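Local coordinates for protein xylan esterase 1 (Thermoanaerobacterium sp. 'JW/SL YS485', PDB 3FCY) that probably removes acetyl groups from xylan and other acetylated substrates as a calcium-binding, CE7-family esterase with an alpha/beta hydrolase fold, at residues A93-K98 / G147-V152; G106-L111 / M194-E199; M140-Q145 / R178-D183; V224-S229 / K287-M292; L234-R239 / D278-A283. One frame throughout, in Å; residues are numbered along the deposited sequence.

Contact 1: residues A93-K98 / G147-V152; sequences ARIHAK and GQSQDV
At the start of strand 94-102, in the mixed central sheet, Arg94 and His96 are met by Ser149 and Gln150 of an irregular loop that runs nearly antiparallel to them. Gln150 alone engages both backbone polar atoms of Arg94. Gln150 N donates to Arg94 O at 3.0 Å, while Arg94 N donates to the side-chain oxygen Gln150 OE1, also at 3.0 Å and nearly straight (167°). With CG anti to the backbone N (chi1 165°) and an extended chain beyond it, Gln150 brings its amide alongside the strand, so a side chain continues the pairing where the loop lacks strand geometry. Shortened to an alanine, this position is likely to leave Arg94 N without its side-chain acceptor and to open a gap beside Arg94 CB. One step along, Ser149 OG accepts from His96 N at 2.8 Å. In this alpha/beta hydrolase sheet, strand 136-140 lies next to strand 94-102, and its end ties into the same place: Asp141 O also bonds Ser149 OG, and Asp141 OD2 bonds His96 ND1. Gln148 CB sits over one face of the His96 ring, 4.0 Å from His96 CG. At the other end, Ala93 CB rests 4.0 Å from Val152 CG1.

Contact 2: residues G106-L111 / M194-E199; sequences GKHPAL and MPEVDE
The carbonyl oxygen of Glu196 does two things for His108: it accepts from His108 N at 2.9 Å and stands over the centre of the same residue's imidazole, 3.4 Å above the ring plane. The bond is bent (138° at the hydrogen). The ring can fold back over this oxygen because CG lies between the backbone N and the carbonyl carbon (chi1 47°). On the same side, Glu196 CG comes up to His108 CE1 at 3.5 Å. The ring's rotation is fixed by His108 ND1, which donates in the ring plane to Pro109 O at 3.0 Å. Asp198 N gives a straighter bond, 3.0 Å and 174°, to His108 O. Beside the strand, Lys107 curls its chain across the turn, and Lys107 NZ makes weak hydrogen bonds to Val197 O and Pro195 O. Ala110 CB touches Val197 CG1 at 3.9 Å. Farther out, the Glu196 carboxylate is anchored by Tyr99 and Thr136, and that of Asp198 by the backbone N of Asp200 and by Arg201, while Pro109 packs on the calcium ligand Tyr345. The type I turn Met194-Val197 follows helix 176-192 and places Val197 in a parallel bridge with His108, just before strand 202-207: a helix-to-strand connection of the alpha/beta hydrolase fold, which leads to the predicted nucleophile Ser208.

Contact 3: residues M140-Q145 / R178-D183; sequences MDVRGQ and RHIFLD
Val142 and Ile180 mark the nearest backbone approach, 6.6 Å between their CA atoms, where a type II turn from Val142 to Gln145 lies against helix 176-192. Their side chains cross at about a right angle and press tightly, Val142 CG1 to Ile180 CD1 at 3.4 Å. Arg143 reaches over the helix with an extended chain, and its guanidinium grips the Asp183 carboxylate side-on: Arg143 NE meets Asp183 OD2 at 2.6 Å and Arg143 NH2 meets Asp183 OD1 at 2.8 Å, each on a syn lone pair. The two flat groups are nearly coplanar, 24° apart. His179 CB lies over one guanidinium face, toward its rim. Met140 SD reaches Asp183 CB at 4.0 Å. A water donates to Asp183 OD2 at 2.8 Å and accepts from Arg143 N, joining the carboxylate to the turn's backbone as well. Val90 O takes a further bond from Arg143 NH2. The buried charges probably offset each other, and the paired bonds are likely to keep both groups from turning.

Contact 4: residues V224-S229 / K287-M292; sequences VRKVVS and KGDVLM
Asp289 and its two basic partners, Arg225 and Lys226, form a salt-bridge network at the start of neighbouring parallel strands, 226-230 and 289-295, in the central sheet of the alpha/beta hydrolase fold. The Arg225 and Asp289 side chains lie side by side and point the same way, but their flat ends are almost perpendicular, at 85°. Arg225 NH1 donates within its own guanidinium plane to Asp289 OD2 at 2.9 Å and so reaches that oxygen from above the carboxylate plane. Lys226 crosses Asp289 obliquely, its chain bent at chi2 (-63°) so that NZ turns back to the same OD2, in a salt bridge whose very short modelled length is doubtful. Lys226 NZ has a second anionic partner in the calcium ligand Glu343, which links the start of strand 226-230 to the metal site. Beyond the charges the strands run 16° from parallel. Val227 N donates to Asp289 O and Leu291 N to Val227 O, both at 2.8 Å. Val227 and Val290 share one sheet face with Ser229 and Met292, while Val228 and Leu291 share the other with Lys226 and Asp289. At Gly288 a CB would clash with Val224 O and Arg225 O. Met292 CG packs on Ser229 CB at 3.7 Å.

Contact 5: residues L234-R239 / D278-A283; sequences LSDYKR and DVKNLA
The carboxylate of Asp278 takes hydrogen bonds through both of its faces: Asp236 N and Lys280 N approach Asp278 OD1 from opposite sides of its plane, at 2.8 Å and 3.0 Å. Both segments lie in the partly helical insertion between strands 226-230 and 289-295 of the alpha/beta hydrolase fold. The Lys280 N bond is an N-cap bond, since Asp278 stands right before the short, weakly bonded helix 279-282. The one from Asp236 N, straight at 173°, ties that cap to the residue preceding helix 237-242. Lys280 NZ adds a salt bridge to Asp278 OD2 at 2.9 Å, also from above the plane, and is held in addition by Asn281 OD1 and Asn44 O. A chi1 of -178°, which sets CG opposite the backbone N, carries the carboxylate across to the other segment. Replacement by an alanine is likely to leave Asp236 N and Lys280 N without this shared acceptor and the lysine ammonium without its salt-bridge partner. The Tyr237 ring comes up to Asp278 at CE2, 3.8 Å from Asp278 CA, and its hydroxyl bonds Ile277 O. The Asp236 carboxylate is satisfied by Tyr40, Thr43 and Asn44, with the Lys280 chain passing over it. Val279 N bonds Leu234 O at 3.0 Å, and beside that link Val279 CG2 presses on Ser235 CB at a tight 3.4 Å.

Contacts 1 and 3 are one continuous patch, their centres 7 Å apart: Gln150 O lies 3.2 Å from Arg143 CG, and Ile95 CD1 lies 3.4 Å from Asp183 OD2. Both also touch the same second subunit, another copy of the protein. Contact 3 meets contact 5 through Phe181, whose CD2 is 3.7 Å from Leu282 CD1. Contact 5 is nested in the loop that contact 4 closes, whereas contact 2 encloses contact 3 along the chain. Side chains of three contacts approach that of the predicted nucleophile Ser208: Leu234 at about 8 Å, Ser229 at about 9 Å and Val142 at about 11 Å. The calcium lies about 7 Å from the Lys226 side chain of contact 4 and about 11 Å from that of Asp198 in contact 2.

Contact 1: residues A93-K98 / G147-V152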
# COMPACT_ATOMS: atom_id res chain seq x y z
N ALA A 93 2.84 -41.86 -5.13
CA ALA A 93 3.07 -40.61 -5.87
C ALA A 93 4.32 -40.66 -6.74
O ALA A 93 5.39 -41.06 -6.28
CB ALA A 93 3.16 -39.44 -4.89
N ARG A 94 4.18 -40.26 -8.00
CA ARG A 94 5.31 -40.24 -8.92
C ARG A 94 6.02 -38.90 -8.72
O ARG A 94 5.46 -37.84 -9.01
CB ARG A 94 4.79 -40.36 -10.36
CG ARG A 94 5.82 -40.81 -11.37
CD ARG A 94 6.35 -42.22 -11.07
NE ARG A 94 7.24 -42.69 -12.13
CZ ARG A 94 8.17 -43.62 -11.97
NH1 ARG A 94 8.34 -44.20 -10.78
NH2 ARG A 94 8.93 -43.98 -12.99
N ILE A 95 7.25 -38.95 -8.21
CA ILE A 95 8.03 -37.74 -7.94
C ILE A 95 9.00 -37.42 -9.07
O ILE A 95 9.56 -38.32 -9.70
CB ILE A 95 8.84 -37.88 -6.63
CG1 ILE A 95 7.95 -38.43 -5.51
CG2 ILE A 95 9.43 -36.53 -6.22
CD1 ILE A 95 6.74 -37.55 -5.18
N HIS A 96 9.19 -36.13 -9.33
CA HIS A 96 10.10 -35.70 -10.39
C HIS A 96 11.24 -34.84 -9.89
O HIS A 96 11.10 -34.08 -8.92
CB HIS A 96 9.32 -34.94 -11.48
CG HIS A 96 10.20 -34.24 -12.47
ND1 HIS A 96 10.69 -32.97 -12.27
CD2 HIS A 96 10.67 -34.64 -13.68
CE1 HIS A 96 11.43 -32.62 -13.30
NE2 HIS A 96 11.44 -33.61 -14.17
N ALA A 97 12.39 -34.97 -10.54
CA ALA A 97 13.57 -34.19 -10.20
C ALA A 97 14.46 -34.08 -11.43
O ALA A 97 14.56 -35.02 -12.23
CB ALA A 97 14.35 -34.87 -9.07
N LYS A 98 15.08 -32.91 -11.59
CA LYS A 98 16.01 -32.71 -12.69
C LYS A 98 17.25 -33.48 -12.25
O LYS A 98 17.53 -33.55 -11.05
CB LYS A 98 16.35 -31.23 -12.87
CG LYS A 98 15.29 -30.41 -13.60
CD LYS A 98 15.74 -28.96 -13.76
CE LYS A 98 14.86 -28.20 -14.74
NZ LYS A 98 13.42 -28.22 -14.33
N GLY A 147 6.01 -27.73 -9.94
CA GLY A 147 6.69 -28.63 -10.86
C GLY A 147 5.90 -29.80 -11.41
O GLY A 147 4.69 -29.68 -11.65
N GLN A 148 6.57 -30.92 -11.60
CA GLN A 148 5.93 -32.12 -12.14
C GLN A 148 5.79 -33.28 -11.17
O GLN A 148 5.65 -34.43 -11.59
CB GLN A 148 6.69 -32.59 -13.38
CG GLN A 148 6.57 -31.64 -14.56
CD GLN A 148 5.13 -31.44 -14.99
OE1 GLN A 148 4.43 -32.41 -15.32
NE2 GLN A 148 4.67 -30.19 -14.99
N SER A 149 5.82 -33.00 -9.87
CA SER A 149 5.67 -34.06 -8.88
C SER A 149 4.21 -34.18 -8.48
O SER A 149 3.51 -33.19 -8.29
CB SER A 149 6.54 -33.80 -7.65
OG SER A 149 7.90 -34.01 -7.97
N GLN A 150 3.76 -35.42 -8.33
CA GLN A 150 2.38 -35.71 -7.99
C GLN A 150 2.01 -35.74 -6.51
O GLN A 150 2.78 -36.21 -5.67
CB GLN A 150 2.00 -37.04 -8.66
CG GLN A 150 0.74 -37.72 -8.16
CD GLN A 150 0.53 -39.07 -8.84
OE1 GLN A 150 1.50 -39.77 -9.15
NE2 GLN A 150 -0.73 -39.43 -9.08
N ASP A 151 0.82 -35.21 -6.21
CA ASP A 151 0.24 -35.20 -4.87
C ASP A 151 -1.03 -36.02 -5.08
O ASP A 151 -1.99 -35.53 -5.67
CB ASP A 151 -0.11 -33.78 -4.42
CG ASP A 151 -0.92 -33.75 -3.12
OD1 ASP A 151 -1.00 -34.79 -2.43
OD2 ASP A 151 -1.48 -32.68 -2.78
N VAL A 152 -1.01 -37.27 -4.62
CA VAL A 152 -2.16 -38.15 -4.78
C VAL A 152 -3.35 -37.74 -3.93
O VAL A 152 -4.45 -38.27 -4.09
CB VAL A 152 -1.78 -39.63 -4.45
CG1 VAL A 152 -0.73 -40.13 -5.43
CG2 VAL A 152 -1.27 -39.73 -3.02

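Contact 2: residues G106-L111 / M194-E199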
# COMPACT_ATOMS: atom_id res chain seq x y z
N GLY A 106 34.75 -41.91 -13.12
CA GLY A 106 34.80 -42.07 -11.68
C GLY A 106 33.67 -41.46 -10.86
O GLY A 106 32.85 -40.70 -11.38
N LYS A 107 33.64 -41.81 -9.58
CA LYS A 107 32.63 -41.31 -8.66
C LYS A 107 33.03 -39.92 -8.16
O LYS A 107 34.21 -39.56 -8.17
CB LYS A 107 32.48 -42.27 -7.47
CG LYS A 107 32.02 -43.67 -7.86
CD LYS A 107 32.13 -44.65 -6.70
CE LYS A 107 30.91 -44.62 -5.80
NZ LYS A 107 29.73 -45.31 -6.42
N HIS A 108 32.04 -39.14 -7.73
CA HIS A 108 32.28 -37.79 -7.26
C HIS A 108 31.12 -37.30 -6.39
O HIS A 108 30.15 -38.03 -6.18
CB HIS A 108 32.46 -36.86 -8.46
CG HIS A 108 31.42 -37.04 -9.52
ND1 HIS A 108 30.09 -36.73 -9.30
CD2 HIS A 108 31.49 -37.52 -10.78
CE1 HIS A 108 29.39 -37.02 -10.39
NE2 HIS A 108 30.22 -37.49 -11.30
N PRO A 109 31.22 -36.07 -5.85
CA PRO A 109 30.14 -35.55 -5.00
C PRO A 109 28.86 -35.26 -5.77
O PRO A 109 28.85 -35.20 -7.01
CB PRO A 109 30.75 -34.27 -4.42
CG PRO A 109 32.23 -34.53 -4.44
CD PRO A 109 32.40 -35.19 -5.79
N ALA A 110 27.78 -35.08 -5.03
CA ALA A 110 26.49 -34.77 -5.62
C ALA A 110 25.79 -33.74 -4.74
O ALA A 110 26.00 -33.70 -3.52
CB ALA A 110 25.63 -36.04 -5.73
N LEU A 111 24.99 -32.90 -5.37
CA LEU A 111 24.24 -31.88 -4.65
C LEU A 111 22.77 -32.05 -4.98
O LEU A 111 22.40 -32.23 -6.14
CB LEU A 111 24.70 -30.48 -5.07
CG LEU A 111 23.82 -29.30 -4.58
CD1 LEU A 111 23.94 -29.14 -3.07
CD2 LEU A 111 24.25 -28.02 -5.28
N MET A 194 23.51 -43.92 -7.10
CA MET A 194 23.86 -43.68 -8.50
C MET A 194 25.31 -44.14 -8.69
O MET A 194 26.15 -43.96 -7.82
CB MET A 194 23.72 -42.20 -8.86
CG MET A 194 22.31 -41.65 -8.69
SD MET A 194 22.19 -39.87 -9.07
CE MET A 194 20.46 -39.75 -9.59
N PRO A 195 25.61 -44.75 -9.84
CA PRO A 195 26.96 -45.23 -10.12
C PRO A 195 28.09 -44.19 -10.08
O PRO A 195 29.19 -44.50 -9.63
CB PRO A 195 26.82 -45.89 -11.49
CG PRO A 195 25.69 -45.12 -12.12
CD PRO A 195 24.72 -45.01 -10.99
N GLU A 196 27.81 -42.96 -10.51
CA GLU A 196 28.83 -41.91 -10.52
C GLU A 196 28.91 -41.12 -9.21
O GLU A 196 29.74 -40.23 -9.06
CB GLU A 196 28.59 -40.92 -11.67
CG GLU A 196 27.57 -39.81 -11.37
CD GLU A 196 26.12 -40.26 -11.47
OE1 GLU A 196 25.88 -41.48 -11.58
OE2 GLU A 196 25.21 -39.39 -11.42
N VAL A 197 28.05 -41.48 -8.26
CA VAL A 197 28.02 -40.77 -6.99
C VAL A 197 28.66 -41.49 -5.80
O VAL A 197 28.35 -42.65 -5.52
CB VAL A 197 26.56 -40.43 -6.59
CG1 VAL A 197 26.53 -39.77 -5.23
CG2 VAL A 197 25.92 -39.52 -7.64
N ASP A 198 29.56 -40.79 -5.11
CA ASP A 198 30.21 -41.33 -3.92
C ASP A 198 29.19 -41.07 -2.82
O ASP A 198 28.94 -39.91 -2.46
CB ASP A 198 31.51 -40.57 -3.62
CG ASP A 198 32.25 -41.14 -2.41
OD1 ASP A 198 31.58 -41.50 -1.42
OD2 ASP A 198 33.49 -41.21 -2.46
N GLU A 199 28.60 -42.13 -2.29
CA GLU A 199 27.57 -42.00 -1.26
C GLU A 199 27.97 -41.24 0.00
O GLU A 199 27.10 -40.84 0.78
CB GLU A 199 27.03 -43.37 -0.88
CG GLU A 199 27.89 -44.15 0.11
CD GLU A 199 27.21 -45.43 0.56
OE1 GLU A 199 27.13 -46.37 -0.26
OE2 GLU A 199 26.75 -45.49 1.72

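Contact 3: residues M140-Q145 / R178-D183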
# COMPACT_ATOMS: atom_id res chain seq x y z
N MET A 140 14.81 -31.62 -6.95
CA MET A 140 13.49 -32.24 -6.80
C MET A 140 12.31 -31.26 -6.82
O MET A 140 12.42 -30.13 -6.33
CB MET A 140 13.44 -33.03 -5.49
CG MET A 140 12.18 -33.86 -5.28
SD MET A 140 12.02 -34.45 -3.57
CE MET A 140 11.07 -33.11 -2.85
N ASP A 141 11.20 -31.71 -7.39
CA ASP A 141 9.98 -30.90 -7.41
C ASP A 141 9.13 -31.40 -6.26
O ASP A 141 9.00 -32.62 -6.06
CB ASP A 141 9.20 -31.08 -8.72
CG ASP A 141 9.83 -30.33 -9.88
OD1 ASP A 141 10.52 -29.32 -9.64
OD2 ASP A 141 9.60 -30.74 -11.04
N VAL A 142 8.56 -30.48 -5.49
CA VAL A 142 7.71 -30.86 -4.37
C VAL A 142 6.35 -31.28 -4.91
O VAL A 142 5.86 -30.70 -5.89
CB VAL A 142 7.53 -29.68 -3.37
CG1 VAL A 142 6.48 -30.03 -2.32
CG2 VAL A 142 8.86 -29.37 -2.69
N ARG A 143 5.75 -32.29 -4.29
CA ARG A 143 4.43 -32.78 -4.70
C ARG A 143 3.41 -31.65 -4.82
O ARG A 143 3.32 -30.80 -3.94
CB ARG A 143 3.89 -33.79 -3.69
CG ARG A 143 4.74 -35.03 -3.50
CD ARG A 143 4.09 -35.97 -2.50
NE ARG A 143 4.89 -37.18 -2.33
CZ ARG A 143 4.41 -38.35 -1.92
NH1 ARG A 143 3.11 -38.48 -1.63
NH2 ARG A 143 5.22 -39.40 -1.81
N GLY A 144 2.65 -31.67 -5.91
CA GLY A 144 1.60 -30.69 -6.12
C GLY A 144 1.91 -29.20 -6.11
O GLY A 144 0.99 -28.40 -5.94
N GLN A 145 3.17 -28.81 -6.27
CA GLN A 145 3.47 -27.39 -6.29
C GLN A 145 3.69 -26.90 -7.72
O GLN A 145 2.88 -27.21 -8.60
CB GLN A 145 4.66 -27.07 -5.36
CG GLN A 145 4.33 -27.43 -3.90
CD GLN A 145 5.24 -26.77 -2.87
OE1 GLN A 145 6.17 -26.04 -3.20
NE2 GLN A 145 4.95 -27.04 -1.59
N ARG A 178 4.68 -34.63 5.46
CA ARG A 178 5.28 -35.83 6.03
C ARG A 178 5.77 -36.65 4.83
O ARG A 178 6.90 -37.15 4.81
CB ARG A 178 4.23 -36.59 6.84
CG ARG A 178 4.70 -37.88 7.51
CD ARG A 178 4.36 -39.07 6.65
NE ARG A 178 4.21 -40.30 7.43
CZ ARG A 178 3.95 -41.49 6.90
NH1 ARG A 178 3.81 -41.60 5.58
NH2 ARG A 178 3.84 -42.56 7.67
N HIS A 179 4.93 -36.74 3.80
CA HIS A 179 5.28 -37.48 2.59
C HIS A 179 6.39 -36.75 1.84
O HIS A 179 7.34 -37.37 1.35
CB HIS A 179 4.07 -37.64 1.68
CG HIS A 179 2.84 -38.13 2.38
ND1 HIS A 179 2.89 -39.06 3.40
CD2 HIS A 179 1.53 -37.84 2.20
CE1 HIS A 179 1.66 -39.32 3.81
NE2 HIS A 179 0.82 -38.59 3.10
N ILE A 180 6.26 -35.43 1.74
CA ILE A 180 7.26 -34.61 1.06
C ILE A 180 8.62 -34.79 1.72
O ILE A 180 9.63 -34.96 1.03
CB ILE A 180 6.86 -33.12 1.07
CG1 ILE A 180 5.57 -32.92 0.26
CG2 ILE A 180 7.98 -32.27 0.46
CD1 ILE A 180 4.98 -31.52 0.33
N PHE A 181 8.66 -34.74 3.05
CA PHE A 181 9.92 -34.93 3.76
C PHE A 181 10.47 -36.30 3.38
O PHE A 181 11.66 -36.45 3.09
CB PHE A 181 9.72 -34.86 5.28
CG PHE A 181 9.53 -33.46 5.82
CD1 PHE A 181 9.35 -32.37 4.97
CD2 PHE A 181 9.50 -33.24 7.19
CE1 PHE A 181 9.14 -31.09 5.48
CE2 PHE A 181 9.29 -31.96 7.72
CZ PHE A 181 9.11 -30.88 6.86
N LEU A 182 9.61 -37.32 3.39
CA LEU A 182 10.03 -38.67 3.03
C LEU A 182 10.57 -38.71 1.61
O LEU A 182 11.52 -39.45 1.33
CB LEU A 182 8.87 -39.66 3.19
CG LEU A 182 8.47 -39.99 4.63
CD1 LEU A 182 7.27 -40.94 4.64
CD2 LEU A 182 9.66 -40.60 5.36
N ASP A 183 9.98 -37.93 0.70
CA ASP A 183 10.46 -37.91 -0.68
C ASP A 183 11.92 -37.44 -0.70
O ASP A 183 12.74 -38.00 -1.44
CB ASP A 183 9.64 -36.95 -1.56
CG ASP A 183 8.21 -37.41 -1.78
OD1 ASP A 183 7.94 -38.63 -1.74
OD2 ASP A 183 7.35 -36.53 -2.02
O HOH W 1 8.03 -34.08 -3.19

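Contact 4: residues V224-S229 / K287-M292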
# COMPACT_ATOMS: atom_id res chain seq x y z
N VAL A 224 23.70 -37.95 4.62
CA VAL A 224 23.97 -36.68 3.94
C VAL A 224 25.12 -35.99 4.68
O VAL A 224 25.06 -35.78 5.88
CB VAL A 224 22.72 -35.77 3.94
CG1 VAL A 224 23.10 -34.36 3.50
CG2 VAL A 224 21.68 -36.36 3.01
N ARG A 225 26.15 -35.62 3.92
CA ARG A 225 27.37 -35.01 4.47
C ARG A 225 27.40 -33.49 4.66
O ARG A 225 28.01 -33.00 5.63
CB ARG A 225 28.55 -35.44 3.60
CG ARG A 225 29.91 -35.21 4.23
CD ARG A 225 30.11 -36.10 5.45
NE ARG A 225 31.43 -35.90 6.03
CZ ARG A 225 31.83 -34.79 6.63
NH1 ARG A 225 31.00 -33.75 6.74
NH2 ARG A 225 33.06 -34.70 7.11
N LYS A 226 26.78 -32.74 3.76
CA LYS A 226 26.75 -31.27 3.84
C LYS A 226 25.33 -30.72 3.73
O LYS A 226 24.51 -31.26 2.98
CB LYS A 226 27.61 -30.64 2.73
CG LYS A 226 29.12 -30.82 2.88
CD LYS A 226 29.67 -30.16 4.13
CE LYS A 226 31.18 -30.30 4.17
NZ LYS A 226 31.80 -29.81 5.43
N VAL A 227 25.06 -29.64 4.45
CA VAL A 227 23.73 -29.04 4.44
C VAL A 227 23.76 -27.51 4.39
O VAL A 227 24.33 -26.87 5.26
CB VAL A 227 22.92 -29.43 5.70
CG1 VAL A 227 21.47 -28.98 5.55
CG2 VAL A 227 23.01 -30.94 5.93
N VAL A 228 23.15 -26.94 3.35
CA VAL A 228 23.07 -25.49 3.24
C VAL A 228 21.59 -25.14 3.34
O VAL A 228 20.79 -25.52 2.48
CB VAL A 228 23.65 -24.96 1.91
CG1 VAL A 228 23.41 -23.45 1.81
CG2 VAL A 228 25.16 -25.24 1.85
N SER A 229 21.23 -24.45 4.41
CA SER A 229 19.85 -24.05 4.66
C SER A 229 19.74 -22.54 4.76
O SER A 229 20.17 -21.93 5.75
CB SER A 229 19.35 -24.71 5.95
OG SER A 229 17.98 -24.44 6.16
N LYS A 287 23.53 -35.19 10.87
CA LYS A 287 24.90 -35.59 11.16
C LYS A 287 25.89 -34.80 10.31
O LYS A 287 27.03 -34.57 10.72
CB LYS A 287 25.09 -37.09 10.88
CG LYS A 287 24.00 -37.98 11.47
CD LYS A 287 23.98 -37.94 12.98
CE LYS A 287 25.19 -38.66 13.58
NZ LYS A 287 25.15 -38.68 15.07
N GLY A 288 25.46 -34.40 9.12
CA GLY A 288 26.33 -33.65 8.23
C GLY A 288 26.64 -32.27 8.75
O GLY A 288 26.02 -31.81 9.72
N ASP A 289 27.60 -31.59 8.12
CA ASP A 289 27.96 -30.24 8.52
C ASP A 289 26.89 -29.30 7.98
O ASP A 289 26.39 -29.49 6.87
CB ASP A 289 29.33 -29.84 7.96
CG ASP A 289 30.43 -30.81 8.37
OD1 ASP A 289 30.37 -31.34 9.50
OD2 ASP A 289 31.36 -31.02 7.57
N VAL A 290 26.56 -28.27 8.75
CA VAL A 290 25.53 -27.32 8.35
C VAL A 290 26.00 -25.88 8.24
O VAL A 290 26.77 -25.40 9.07
CB VAL A 290 24.34 -27.37 9.34
CG1 VAL A 290 23.22 -26.44 8.86
CG2 VAL A 290 23.83 -28.80 9.48
N LEU A 291 25.54 -25.20 7.19
CA LEU A 291 25.84 -23.79 6.98
C LEU A 291 24.50 -23.14 6.70
O LEU A 291 23.80 -23.52 5.75
CB LEU A 291 26.77 -23.56 5.78
CG LEU A 291 26.98 -22.08 5.42
CD1 LEU A 291 27.68 -21.36 6.58
CD2 LEU A 291 27.81 -21.97 4.15
N MET A 292 24.12 -22.17 7.52
CA MET A 292 22.84 -21.49 7.34
C MET A 292 23.04 -19.98 7.24
O MET A 292 24.11 -19.46 7.54
CB MET A 292 21.91 -21.81 8.52
CG MET A 292 21.48 -23.27 8.62
SD MET A 292 20.45 -23.61 10.09
CE MET A 292 19.15 -22.42 9.85
O HOH W 2 22.89 -35.41 8.01

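Contact 5: residues L234-R239 / D278-A283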
# COMPACT_ATOMS: atom_id res chain seq x y z
N LEU A 234 9.12 -23.60 7.49
CA LEU A 234 8.65 -24.83 8.14
C LEU A 234 9.29 -25.10 9.50
O LEU A 234 9.54 -26.25 9.87
CB LEU A 234 8.89 -26.04 7.24
CG LEU A 234 8.30 -26.00 5.82
CD1 LEU A 234 8.73 -27.25 5.07
CD2 LEU A 234 6.77 -25.89 5.88
N SER A 235 9.54 -24.04 10.26
CA SER A 235 10.17 -24.19 11.56
C SER A 235 9.53 -23.37 12.67
O SER A 235 9.23 -22.19 12.49
CB SER A 235 11.65 -23.81 11.46
OG SER A 235 12.27 -23.76 12.73
N ASP A 236 9.29 -24.01 13.81
CA ASP A 236 8.77 -23.31 14.98
C ASP A 236 7.46 -22.56 14.68
O ASP A 236 7.34 -21.37 14.95
CB ASP A 236 9.85 -22.33 15.44
CG ASP A 236 9.76 -21.97 16.90
OD1 ASP A 236 9.01 -22.62 17.65
OD2 ASP A 236 10.47 -21.02 17.29
N TYR A 237 6.48 -23.28 14.15
CA TYR A 237 5.18 -22.71 13.79
C TYR A 237 4.56 -21.79 14.85
O TYR A 237 4.22 -20.65 14.55
CB TYR A 237 4.20 -23.83 13.43
CG TYR A 237 4.67 -24.68 12.27
CD1 TYR A 237 4.77 -24.15 10.98
CD2 TYR A 237 5.05 -26.01 12.46
CE1 TYR A 237 5.23 -24.92 9.92
CE2 TYR A 237 5.51 -26.79 11.41
CZ TYR A 237 5.60 -26.24 10.14
OH TYR A 237 6.07 -27.02 9.11
N LYS A 238 4.42 -22.28 16.07
CA LYS A 238 3.83 -21.50 17.16
C LYS A 238 4.49 -20.13 17.34
O LYS A 238 3.81 -19.14 17.62
CB LYS A 238 3.92 -22.30 18.47
CG LYS A 238 3.35 -21.60 19.72
CD LYS A 238 1.83 -21.58 19.73
CE LYS A 238 1.27 -21.32 21.14
NZ LYS A 238 1.70 -20.01 21.73
N ARG A 239 5.81 -20.08 17.19
CA ARG A 239 6.54 -18.82 17.34
C ARG A 239 6.06 -17.81 16.30
O ARG A 239 5.83 -16.64 16.62
CB ARG A 239 8.04 -19.06 17.17
CG ARG A 239 8.89 -17.80 17.19
CD ARG A 239 8.76 -17.04 18.50
NE ARG A 239 9.64 -15.88 18.53
CZ ARG A 239 9.65 -14.95 19.48
NH1 ARG A 239 8.80 -15.03 20.50
NH2 ARG A 239 10.49 -13.92 19.40
N ASP A 278 7.80 -29.94 12.02
CA ASP A 278 8.54 -28.76 12.44
C ASP A 278 10.01 -29.17 12.33
O ASP A 278 10.50 -29.95 13.16
CB ASP A 278 8.20 -28.42 13.89
CG ASP A 278 8.90 -27.17 14.39
OD1 ASP A 278 9.90 -26.76 13.77
OD2 ASP A 278 8.45 -26.60 15.41
N VAL A 279 10.72 -28.65 11.33
CA VAL A 279 12.12 -29.01 11.14
C VAL A 279 13.02 -28.78 12.35
O VAL A 279 14.06 -29.43 12.49
CB VAL A 279 12.76 -28.30 9.92
CG1 VAL A 279 12.06 -28.75 8.65
CG2 VAL A 279 12.68 -26.78 10.08
N LYS A 280 12.63 -27.87 13.24
CA LYS A 280 13.45 -27.62 14.42
C LYS A 280 13.44 -28.87 15.29
O LYS A 280 14.34 -29.06 16.11
CB LYS A 280 12.93 -26.42 15.22
CG LYS A 280 11.98 -26.79 16.35
CD LYS A 280 11.53 -25.56 17.12
CE LYS A 280 10.74 -25.96 18.35
NZ LYS A 280 9.64 -26.90 18.02
N ASN A 281 12.43 -29.73 15.12
CA ASN A 281 12.34 -30.96 15.90
C ASN A 281 13.16 -32.08 15.28
O ASN A 281 13.66 -32.97 15.98
CB ASN A 281 10.88 -31.42 16.05
CG ASN A 281 10.05 -30.49 16.94
OD1 ASN A 281 10.57 -29.84 17.84
ND2 ASN A 281 8.75 -30.45 16.69
N LEU A 282 13.30 -32.06 13.96
CA LEU A 282 14.08 -33.07 13.25
C LEU A 282 15.57 -32.72 13.28
O LEU A 282 16.42 -33.59 13.17
CB LEU A 282 13.62 -33.14 11.78
CG LEU A 282 12.30 -33.83 11.45
CD1 LEU A 282 11.95 -33.62 9.98
CD2 LEU A 282 12.42 -35.32 11.77
N ALA A 283 15.85 -31.43 13.44
CA ALA A 283 17.22 -30.92 13.46
C ALA A 283 18.24 -31.71 14.27
O ALA A 283 19.40 -31.81 13.87
CB ALA A 283 17.21 -29.47 13.92